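Local coordinates for 6-aminohexanoate-cyclic-dimer hydrolase (Arthrobacter sp., PDB 3A2Q), which hydrolyses one amide bond of the 6-aminohexanoate cyclic dimer, a by-product of nylon-6 manufacture, releasing the linear dimer, at residues 202-207 against 235-240; 310-315 against 364-369; 372-377 against 455-460. The protein carries 1 engineered substitution. All blocks are in the same frame, centred on the assembly; numbering follows the deposited sequence.

Interaction 1 (202-207 against 235-240); sequences DSDNVA and GDTFCA
D204 and T237 join a short left-handed helical turn, residues 202-207, to the loop between helix 219-229 and helix 247-250, in a small and partly buried contact. Positive phi and psi run through all six residues of the turn, so its coil is the mirror sense of a normal alpha helix; two backbone bonds hold it, from V206 N to D202 O and from A207 N to S203 O. The side chains of D204 and T237 come from opposite directions. T237 OG1 donates to D204 OD1 (2.6 Å), which accepts through its syn lone pair, on the side of OD2. D204 reaches the loop because CG stands anti to its backbone N (chi1 -154°), which carries the carboxylate out from the turn. Threonine suits its place by having two different branches: while OG1 takes the acid, CG2 lies 3.5 Å above the plane of the F238 ring, over its centre, and also 3.5 Å from D204 OD2. An aromatic residue suits position 238 because one face takes that methyl while the CE2 and CZ end reaches the backbone of the turn. The ring edge faces D204 O, 4.2 Å from F238 CE2, and F238 CZ packs obliquely by A207 O at 3.9 Å. A207 O accepts a hydrogen bond from R367 NH2 of helix 356-378. V206, on the same turn, reaches the bound 6-aminohexanoic acid and packs on Y312, I315 and C316 of helix 308-331. The turn thus sits just before strand 211-216, between the long helices and the loop leading to helix 247-250.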
loop_
_atom_site.group_PDB
_atom_site.type_symbol
_atom_site.label_atom_id
_atom_site.label_comp_id
_atom_site.label_asym_id
_atom_site.label_seq_id
_atom_site.Cartn_x
_atom_site.Cartn_y
_atom_site.Cartn_z
ATOM N N ASP A 202 0.144 -13.190 9.809
ATOM C CA ASP A 202 1.539 -12.803 9.646
ATOM C C ASP A 202 2.339 -12.623 10.931
ATOM O O ASP A 202 3.292 -11.846 10.956
ATOM C CB ASP A 202 1.607 -11.513 8.823
ATOM C CG ASP A 202 0.838 -11.614 7.525
ATOM O OD1 ASP A 202 1.228 -12.430 6.664
ATOM O OD2 ASP A 202 -0.164 -10.882 7.368
ATOM N N SER A 203 1.967 -13.347 11.985
ATOM C CA SER A 203 2.653 -13.258 13.271
ATOM C C SER A 203 2.523 -11.847 13.843
ATOM O O SER A 203 3.487 -11.076 13.910
ATOM C CB SER A 203 4.126 -13.651 13.121
ATOM O OG SER A 203 4.241 -15.032 12.800
ATOM N N ASP A 204 1.300 -11.531 14.258
ATOM C CA ASP A 204 0.972 -10.233 14.815
ATOM C C ASP A 204 1.295 -9.151 13.782
ATOM O O ASP A 204 1.905 -8.128 14.093
ATOM C CB ASP A 204 1.752 -10.014 16.113
ATOM C CG ASP A 204 1.047 -9.057 17.058
ATOM O OD1 ASP A 204 -0.142 -8.763 16.820
ATOM O OD2 ASP A 204 1.677 -8.609 18.033
ATOM N N ASN A 205 0.872 -9.397 12.544
ATOM C CA ASN A 205 1.098 -8.467 11.438
ATOM C C ASN A 205 2.559 -8.052 11.336
ATOM O O ASN A 205 2.888 -6.862 11.294
ATOM C CB ASN A 205 0.205 -7.234 11.586
ATOM C CG ASN A 205 -1.269 -7.580 11.519
ATOM O OD1 ASN A 205 -1.947 -7.678 12.542
ATOM N ND2 ASN A 205 -1.769 -7.786 10.311
ATOM N N VAL A 206 3.421 -9.061 11.287
ATOM C CA VAL A 206 4.861 -8.884 11.193
ATOM C C VAL A 206 5.348 -7.992 12.330
ATOM O O VAL A 206 6.056 -7.006 12.116
ATOM C CB VAL A 206 5.277 -8.278 9.825
ATOM C CG1 VAL A 206 6.773 -8.483 9.607
ATOM C CG2 VAL A 206 4.486 -8.929 8.692
ATOM N N ALA A 207 4.950 -8.359 13.543
ATOM C CA ALA A 207 5.331 -7.630 14.752
ATOM C C ALA A 207 4.959 -6.153 14.677
ATOM O O ALA A 207 5.646 -5.300 15.247
ATOM C CB ALA A 207 6.826 -7.782 15.002
ATOM N N GLY A 235 -9.360 -7.063 19.975
ATOM C CA GLY A 235 -8.196 -7.859 19.641
ATOM C C GLY A 235 -7.069 -7.120 18.946
ATOM O O GLY A 235 -5.942 -7.615 18.915
ATOM N N ASP A 236 -7.353 -5.948 18.382
ATOM C CA ASP A 236 -6.305 -5.183 17.707
ATOM C C ASP A 236 -5.115 -5.023 18.638
ATOM O O ASP A 236 -5.257 -4.579 19.771
ATOM C CB ASP A 236 -6.801 -3.795 17.296
ATOM C CG ASP A 236 -7.674 -3.829 16.066
ATOM O OD1 ASP A 236 -7.726 -4.881 15.395
ATOM O OD2 ASP A 236 -8.298 -2.791 15.770
ATOM N N THR A 237 -3.935 -5.375 18.148
ATOM C CA THR A 237 -2.733 -5.282 18.957
ATOM C C THR A 237 -2.282 -3.848 19.155
ATOM O O THR A 237 -1.962 -3.426 20.265
ATOM C CB THR A 237 -1.569 -6.045 18.309
ATOM O OG1 THR A 237 -1.917 -7.427 18.182
ATOM C CG2 THR A 237 -0.311 -5.902 19.152
ATOM N N PHE A 238 -2.262 -3.103 18.060
ATOM C CA PHE A 238 -1.804 -1.731 18.092
ATOM C C PHE A 238 -2.947 -0.732 18.019
ATOM O O PHE A 238 -4.054 -1.063 17.599
ATOM C CB PHE A 238 -0.812 -1.538 16.942
ATOM C CG PHE A 238 0.322 -2.528 16.971
ATOM C CD1 PHE A 238 1.382 -2.359 17.852
ATOM C CD2 PHE A 238 0.289 -3.670 16.177
ATOM C CE1 PHE A 238 2.393 -3.313 17.944
ATOM C CE2 PHE A 238 1.291 -4.631 16.261
ATOM C CZ PHE A 238 2.345 -4.451 17.147
ATOM N N CYS A 239 -2.672 0.492 18.445
ATOM C CA CYS A 239 -3.673 1.541 18.431
ATOM C C CYS A 239 -2.967 2.864 18.148
ATOM O O CYS A 239 -1.799 3.043 18.505
ATOM C CB CYS A 239 -4.386 1.586 19.784
ATOM S SG CYS A 239 -5.941 2.499 19.790
ATOM N N ALA A 240 -3.660 3.781 17.486
ATOM C CA ALA A 240 -3.072 5.073 17.159
ATOM C C ALA A 240 -3.782 6.178 17.933
ATOM O O ALA A 240 -4.915 5.996 18.370
ATOM C CB ALA A 240 -3.187 5.328 15.656
#

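Interaction 2 (310-315 against 364-369); sequences KDYSTI and DELRYY
Two long helices, 308-331 and 356-378, pack here as a roughly antiparallel pair through L366 of one and Y312 and I315 of the other, their axes 9.6 Å apart at closest approach and their directions 138° apart. L366 fills the buried half of the interface. Its CD1 meets I315 CD1 tip to tip at 3.7 Å and also touches the ring carbon CD1 of Y312 at 4.0 Å. A branched leucine suits this place: CD1 fits between I315 and Y312, about one turn apart, while CD2 lies by Y312 CB. In this amidase-family enzyme, helix 308-331 borders the substrate pocket through Y312. With CG anti to the backbone N (chi1 -173°), the Y312 side chain lies across L366 at about a right angle, and its hydroxyl makes a weak hydrogen bond to the carbonyl of A171, a residue of the ligand pocket. The other half of the interface is polar and more exposed. D311 lays its carboxylate over the aliphatic base of E365, with D311 OD2 3.4 Å from E365 CB, and the two carboxylate planes are 45° apart. The bend in E365 at chi2 turns its own acid aside, leaving D311 OD2 and E365 OE1 4.4 Å from each other. One water donates to both, at 2.7 Å to D311 OD2 and 3.1 Å to E365 OE1, and probably eases the repulsion between the like charges.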
loop_
_atom_site.group_PDB
_atom_site.type_symbol
_atom_site.label_atom_id
_atom_site.label_comp_id
_atom_site.label_asym_id
_atom_site.label_seq_id
_atom_site.Cartn_x
_atom_site.Cartn_y
_atom_site.Cartn_z
ATOM N N LYS A 310 18.188 -6.666 8.720
ATOM C CA LYS A 310 18.603 -8.051 8.931
ATOM C C LYS A 310 17.652 -8.694 9.938
ATOM O O LYS A 310 17.177 -9.815 9.740
ATOM C CB LYS A 310 20.037 -8.109 9.462
ATOM C CG LYS A 310 20.569 -9.520 9.612
ATOM C CD LYS A 310 21.940 -9.531 10.264
ATOM C CE LYS A 310 22.452 -10.954 10.435
ATOM N NZ LYS A 310 21.530 -11.778 11.258
ATOM N N ASP A 311 17.376 -7.962 11.014
ATOM C CA ASP A 311 16.477 -8.423 12.067
ATOM C C ASP A 311 15.057 -8.550 11.535
ATOM O O ASP A 311 14.334 -9.473 11.888
ATOM C CB ASP A 311 16.483 -7.440 13.237
ATOM C CG ASP A 311 17.851 -7.283 13.858
ATOM O OD1 ASP A 311 18.377 -8.277 14.404
ATOM O OD2 ASP A 311 18.403 -6.164 13.797
ATOM N N TYR A 312 14.659 -7.611 10.685
ATOM C CA TYR A 312 13.329 -7.629 10.107
ATOM C C TYR A 312 13.162 -8.864 9.218
ATOM O O TYR A 312 12.111 -9.509 9.212
ATOM C CB TYR A 312 13.110 -6.351 9.296
ATOM C CG TYR A 312 11.704 -6.171 8.779
ATOM C CD1 TYR A 312 10.606 -6.255 9.637
ATOM C CD2 TYR A 312 11.469 -5.897 7.435
ATOM C CE1 TYR A 312 9.308 -6.072 9.164
ATOM C CE2 TYR A 312 10.177 -5.709 6.953
ATOM C CZ TYR A 312 9.104 -5.799 7.820
ATOM O OH TYR A 312 7.830 -5.630 7.335
ATOM N N SER A 313 14.210 -9.190 8.470
ATOM C CA SER A 313 14.189 -10.340 7.572
ATOM C C SER A 313 13.942 -11.633 8.346
ATOM O O SER A 313 13.195 -12.500 7.895
ATOM C CB SER A 313 15.521 -10.442 6.817
ATOM O OG SER A 313 15.450 -11.433 5.803
ATOM N N THR A 314 14.578 -11.759 9.504
ATOM C CA THR A 314 14.418 -12.948 10.334
ATOM C C THR A 314 12.967 -13.090 10.784
ATOM O O THR A 314 12.406 -14.183 10.773
ATOM C CB THR A 314 15.341 -12.884 11.561
ATOM O OG1 THR A 314 16.705 -12.875 11.118
ATOM C CG2 THR A 314 15.103 -14.084 12.481
ATOM N N ILE A 315 12.355 -11.972 11.166
ATOM C CA ILE A 315 10.964 -11.995 11.589
ATOM C C ILE A 315 10.099 -12.392 10.399
ATOM O O ILE A 315 9.147 -13.161 10.541
ATOM C CB ILE A 315 10.530 -10.618 12.120
ATOM C CG1 ILE A 315 11.273 -10.319 13.421
ATOM C CG2 ILE A 315 9.020 -10.589 12.321
ATOM C CD1 ILE A 315 11.073 -8.908 13.942
ATOM N N ASP A 364 12.887 -6.553 19.429
ATOM C CA ASP A 364 13.435 -5.458 20.223
ATOM C C ASP A 364 14.249 -4.517 19.341
ATOM O O ASP A 364 14.217 -3.302 19.526
ATOM C CB ASP A 364 14.334 -5.982 21.346
ATOM C CG ASP A 364 13.550 -6.469 22.549
ATOM O OD1 ASP A 364 12.311 -6.313 22.564
ATOM O OD2 ASP A 364 14.184 -7.000 23.486
ATOM N N GLU A 365 14.990 -5.078 18.391
ATOM C CA GLU A 365 15.803 -4.258 17.494
ATOM C C GLU A 365 14.924 -3.304 16.691
ATOM O O GLU A 365 15.324 -2.178 16.401
ATOM C CB GLU A 365 16.623 -5.138 16.542
ATOM C CG GLU A 365 17.853 -5.768 17.194
ATOM C CD GLU A 365 18.698 -4.753 17.955
ATOM O OE1 GLU A 365 19.104 -3.737 17.353
ATOM O OE2 GLU A 365 18.957 -4.967 19.156
ATOM N N LEU A 366 13.728 -3.758 16.332
ATOM C CA LEU A 366 12.811 -2.912 15.582
ATOM C C LEU A 366 12.334 -1.759 16.464
ATOM O O LEU A 366 12.275 -0.614 16.013
ATOM C CB LEU A 366 11.603 -3.715 15.089
ATOM C CG LEU A 366 11.855 -4.878 14.123
ATOM C CD1 LEU A 366 10.528 -5.316 13.532
ATOM C CD2 LEU A 366 12.802 -4.459 13.016
ATOM N N ARG A 367 11.999 -2.059 17.718
ATOM C CA ARG A 367 11.523 -1.021 18.627
ATOM C C ARG A 367 12.621 0.013 18.853
ATOM O O ARG A 367 12.356 1.209 18.881
ATOM C CB ARG A 367 11.093 -1.616 19.980
ATOM C CG ARG A 367 10.107 -2.776 19.896
ATOM C CD ARG A 367 8.981 -2.528 18.896
ATOM N NE ARG A 367 8.004 -3.613 18.937
ATOM C CZ ARG A 367 7.270 -4.012 17.902
ATOM N NH1 ARG A 367 7.396 -3.418 16.720
ATOM N NH2 ARG A 367 6.407 -5.009 18.053
ATOM N N TYR A 368 13.856 -0.449 19.014
ATOM C CA TYR A 368 14.955 0.480 19.237
ATOM C C TYR A 368 15.165 1.379 18.029
ATOM O O TYR A 368 15.377 2.577 18.181
ATOM C CB TYR A 368 16.245 -0.275 19.582
ATOM C CG TYR A 368 16.406 -0.521 21.072
ATOM C CD1 TYR A 368 16.377 0.541 21.975
ATOM C CD2 TYR A 368 16.579 -1.812 21.583
ATOM C CE1 TYR A 368 16.509 0.333 23.349
ATOM C CE2 TYR A 368 16.715 -2.033 22.963
ATOM C CZ TYR A 368 16.678 -0.952 23.837
ATOM O OH TYR A 368 16.799 -1.143 25.197
ATOM N N TYR A 369 15.089 0.810 16.830
ATOM C CA TYR A 369 15.274 1.607 15.625
ATOM C C TYR A 369 14.142 2.623 15.509
ATOM O O TYR A 369 14.373 3.790 15.188
ATOM C CB TYR A 369 15.295 0.713 14.389
ATOM C CG TYR A 369 15.615 1.480 13.132
ATOM C CD1 TYR A 369 16.911 1.939 12.881
ATOM C CD2 TYR A 369 14.616 1.787 12.213
ATOM C CE1 TYR A 369 17.200 2.690 11.737
ATOM C CE2 TYR A 369 14.892 2.533 11.069
ATOM C CZ TYR A 369 16.182 2.982 10.836
ATOM O OH TYR A 369 16.442 3.719 9.702
HETATM O O HOH W 1 19.929 -4.009 14.396
#

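Interaction 3 (372-377 against 455-460); sequences KVERWW and AAYGRE
A455 and A456 lie against the indole of W377, where the end of strand 448-455 meets the last turns of helix 356-378. From here the chain makes a type II beta turn, A456 to R459, that leads from the strand into helix 460-473. A455 gives only backbone: A455 C is 3.5 Å from W377 NE1, which itself makes a weak hydrogen bond to D382 O, and A455 O lies over the rim of the ring, on the face opposite W376. A456 follows, its CA over a face of the indole, A456 N 3.5 Å from W377 CD1 and A456 CB 3.7 Å from the same carbon. Alanine suits position 456 because its CB is small enough for the indole to reach the main chain. With CG anti to its carbonyl carbon (chi1 -81°), W377 points its indole at the turn. At Y457, E374, extended beyond CG, packs OE1 3.3 Å from Y457 CB; the polar link is a water that donates to E374 OE1 at 2.7 Å and accepts from Y457 N at 3.0 Å. G458 takes the positive phi of the turn's third position, a conformation that glycine adopts readily. R459 closes the turn, its N bonded to A456 O, and occupies the N-cap of the helix, its guanidinium forming a salt bridge with D461. E460 divides its carboxylate, OE1 hydrogen-bonded to T190 OG1 and OE2 pairing with R193 NE.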
loop_
_atom_site.group_PDB
_atom_site.type_symbol
_atom_site.label_atom_id
_atom_site.label_comp_id
_atom_site.label_asym_id
_atom_site.label_seq_id
_atom_site.Cartn_x
_atom_site.Cartn_y
_atom_site.Cartn_z
ATOM N N LYS A 372 14.927 5.619 17.461
ATOM C CA LYS A 372 15.937 6.486 16.863
ATOM C C LYS A 372 15.309 7.355 15.785
ATOM O O LYS A 372 15.597 8.548 15.692
ATOM C CB LYS A 372 17.086 5.664 16.266
ATOM C CG LYS A 372 17.880 4.846 17.282
ATOM C CD LYS A 372 19.208 4.355 16.704
ATOM C CE LYS A 372 19.013 3.555 15.420
ATOM N NZ LYS A 372 20.311 3.245 14.749
ATOM N N VAL A 373 14.440 6.757 14.976
ATOM C CA VAL A 373 13.779 7.494 13.912
ATOM C C VAL A 373 12.857 8.583 14.458
ATOM O O VAL A 373 12.959 9.745 14.070
ATOM C CB VAL A 373 12.933 6.562 13.017
ATOM C CG1 VAL A 373 12.120 7.399 12.054
ATOM C CG2 VAL A 373 13.833 5.592 12.252
ATOM N N GLU A 374 11.960 8.202 15.359
ATOM C CA GLU A 374 10.999 9.153 15.926
ATOM C C GLU A 374 11.605 10.332 16.679
ATOM O O GLU A 374 10.989 11.390 16.767
ATOM C CB GLU A 374 10.018 8.431 16.849
ATOM C CG GLU A 374 9.110 7.443 16.149
ATOM C CD GLU A 374 7.918 7.065 17.007
ATOM O OE1 GLU A 374 6.952 7.857 17.060
ATOM O OE2 GLU A 374 7.955 5.987 17.642
ATOM N N ARG A 375 12.802 10.155 17.224
ATOM C CA ARG A 375 13.458 11.227 17.962
ATOM C C ARG A 375 13.699 12.480 17.124
ATOM O O ARG A 375 13.875 13.564 17.675
ATOM C CB ARG A 375 14.780 10.738 18.552
ATOM C CG ARG A 375 14.634 10.108 19.931
ATOM C CD ARG A 375 15.993 9.867 20.572
ATOM N NE ARG A 375 16.458 8.494 20.412
ATOM C CZ ARG A 375 15.941 7.452 21.058
ATOM N NH1 ARG A 375 14.939 7.623 21.912
ATOM N NH2 ARG A 375 16.430 6.237 20.856
ATOM N N TRP A 376 13.706 12.335 15.801
ATOM C CA TRP A 376 13.912 13.473 14.899
ATOM C C TRP A 376 12.709 14.410 14.983
ATOM O O TRP A 376 12.858 15.636 14.967
ATOM C CB TRP A 376 14.081 12.984 13.454
ATOM C CG TRP A 376 14.488 14.050 12.469
ATOM C CD1 TRP A 376 15.694 14.695 12.403
ATOM C CD2 TRP A 376 13.702 14.561 11.385
ATOM N NE1 TRP A 376 15.709 15.569 11.340
ATOM C CE2 TRP A 376 14.499 15.508 10.700
ATOM C CE3 TRP A 376 12.403 14.310 10.924
ATOM C CZ2 TRP A 376 14.037 16.204 9.579
ATOM C CZ3 TRP A 376 11.944 15.002 9.808
ATOM C CH2 TRP A 376 12.761 15.939 9.148
ATOM N N TRP A 377 11.514 13.826 15.074
ATOM C CA TRP A 377 10.281 14.604 15.169
ATOM C C TRP A 377 10.182 15.184 16.578
ATOM O O TRP A 377 9.693 16.295 16.779
ATOM C CB TRP A 377 9.073 13.712 14.873
ATOM C CG TRP A 377 8.826 13.518 13.398
ATOM C CD1 TRP A 377 7.929 14.196 12.624
ATOM C CD2 TRP A 377 9.514 12.615 12.516
ATOM N NE1 TRP A 377 8.015 13.776 11.315
ATOM C CE2 TRP A 377 8.980 12.806 11.221
ATOM C CE3 TRP A 377 10.532 11.664 12.695
ATOM C CZ2 TRP A 377 9.428 12.084 10.109
ATOM C CZ3 TRP A 377 10.981 10.944 11.590
ATOM C CH2 TRP A 377 10.427 11.159 10.312
ATOM N N ALA A 455 4.898 12.167 8.626
ATOM C CA ALA A 455 4.592 13.007 9.782
ATOM C C ALA A 455 4.830 12.229 11.074
ATOM O O ALA A 455 5.106 11.029 11.045
ATOM C CB ALA A 455 3.147 13.486 9.713
ATOM N N ALA A 456 4.725 12.911 12.211
ATOM C CA ALA A 456 4.932 12.254 13.496
ATOM C C ALA A 456 3.851 11.202 13.747
ATOM O O ALA A 456 2.763 11.268 13.178
ATOM C CB ALA A 456 4.935 13.291 14.622
ATOM N N TYR A 457 4.170 10.229 14.596
ATOM C CA TYR A 457 3.244 9.150 14.957
ATOM C C TYR A 457 1.851 9.710 15.262
ATOM O O TYR A 457 1.701 10.584 16.121
ATOM C CB TYR A 457 3.770 8.425 16.198
ATOM C CG TYR A 457 3.177 7.053 16.449
ATOM C CD1 TYR A 457 3.734 5.916 15.866
ATOM C CD2 TYR A 457 2.068 6.892 17.277
ATOM C CE1 TYR A 457 3.201 4.649 16.106
ATOM C CE2 TYR A 457 1.525 5.633 17.522
ATOM C CZ TYR A 457 2.096 4.516 16.932
ATOM O OH TYR A 457 1.553 3.270 17.158
ATOM N N GLY A 458 0.846 9.211 14.549
ATOM C CA GLY A 458 -0.524 9.642 14.764
ATOM C C GLY A 458 -0.971 10.962 14.156
ATOM O O GLY A 458 -2.131 11.341 14.312
ATOM N N ARG A 459 -0.090 11.650 13.444
ATOM C CA ARG A 459 -0.455 12.942 12.869
ATOM C C ARG A 459 -0.913 12.962 11.406
ATOM O O ARG A 459 -0.429 13.772 10.608
ATOM C CB ARG A 459 0.694 13.937 13.048
ATOM C CG ARG A 459 1.101 14.188 14.492
ATOM C CD ARG A 459 -0.105 14.524 15.352
ATOM N NE ARG A 459 -0.846 15.689 14.876
ATOM C CZ ARG A 459 -0.488 16.950 15.094
ATOM N NH1 ARG A 459 0.611 17.227 15.783
ATOM N NH2 ARG A 459 -1.243 17.940 14.637
ATOM N N GLU A 460 -1.852 12.088 11.062
ATOM C CA GLU A 460 -2.387 12.063 9.706
ATOM C C GLU A 460 -3.064 13.399 9.417
ATOM O O GLU A 460 -3.148 13.825 8.269
ATOM C CB GLU A 460 -3.408 10.935 9.540
ATOM C CG GLU A 460 -2.793 9.568 9.306
ATOM C CD GLU A 460 -2.585 8.785 10.580
ATOM O OE1 GLU A 460 -2.105 9.368 11.570
ATOM O OE2 GLU A 460 -2.896 7.578 10.581
HETATM O O HOH W 2 6.921 10.167 15.665
#

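In the fold
Interactions 2 and 3 share helix 356-378, using successive stretches of it: 364-369 packs on helix 308-331, 372-377 on the turn after strand 448-455. Interaction 2 is the more buried, an apolar helix-helix seam with a wet acidic margin, whereas 1 and 3 are partly buried and each joins a helical segment to a loop. Only interaction 1 has a direct hydrogen bond across it; the polar ends of 2 and 3 meet through water. Interactions 1 and 2 also touch each other directly, through R367 and, beside the ligand pocket, through V206. Interaction 3 is plain structural packing away from the active site and the ligand.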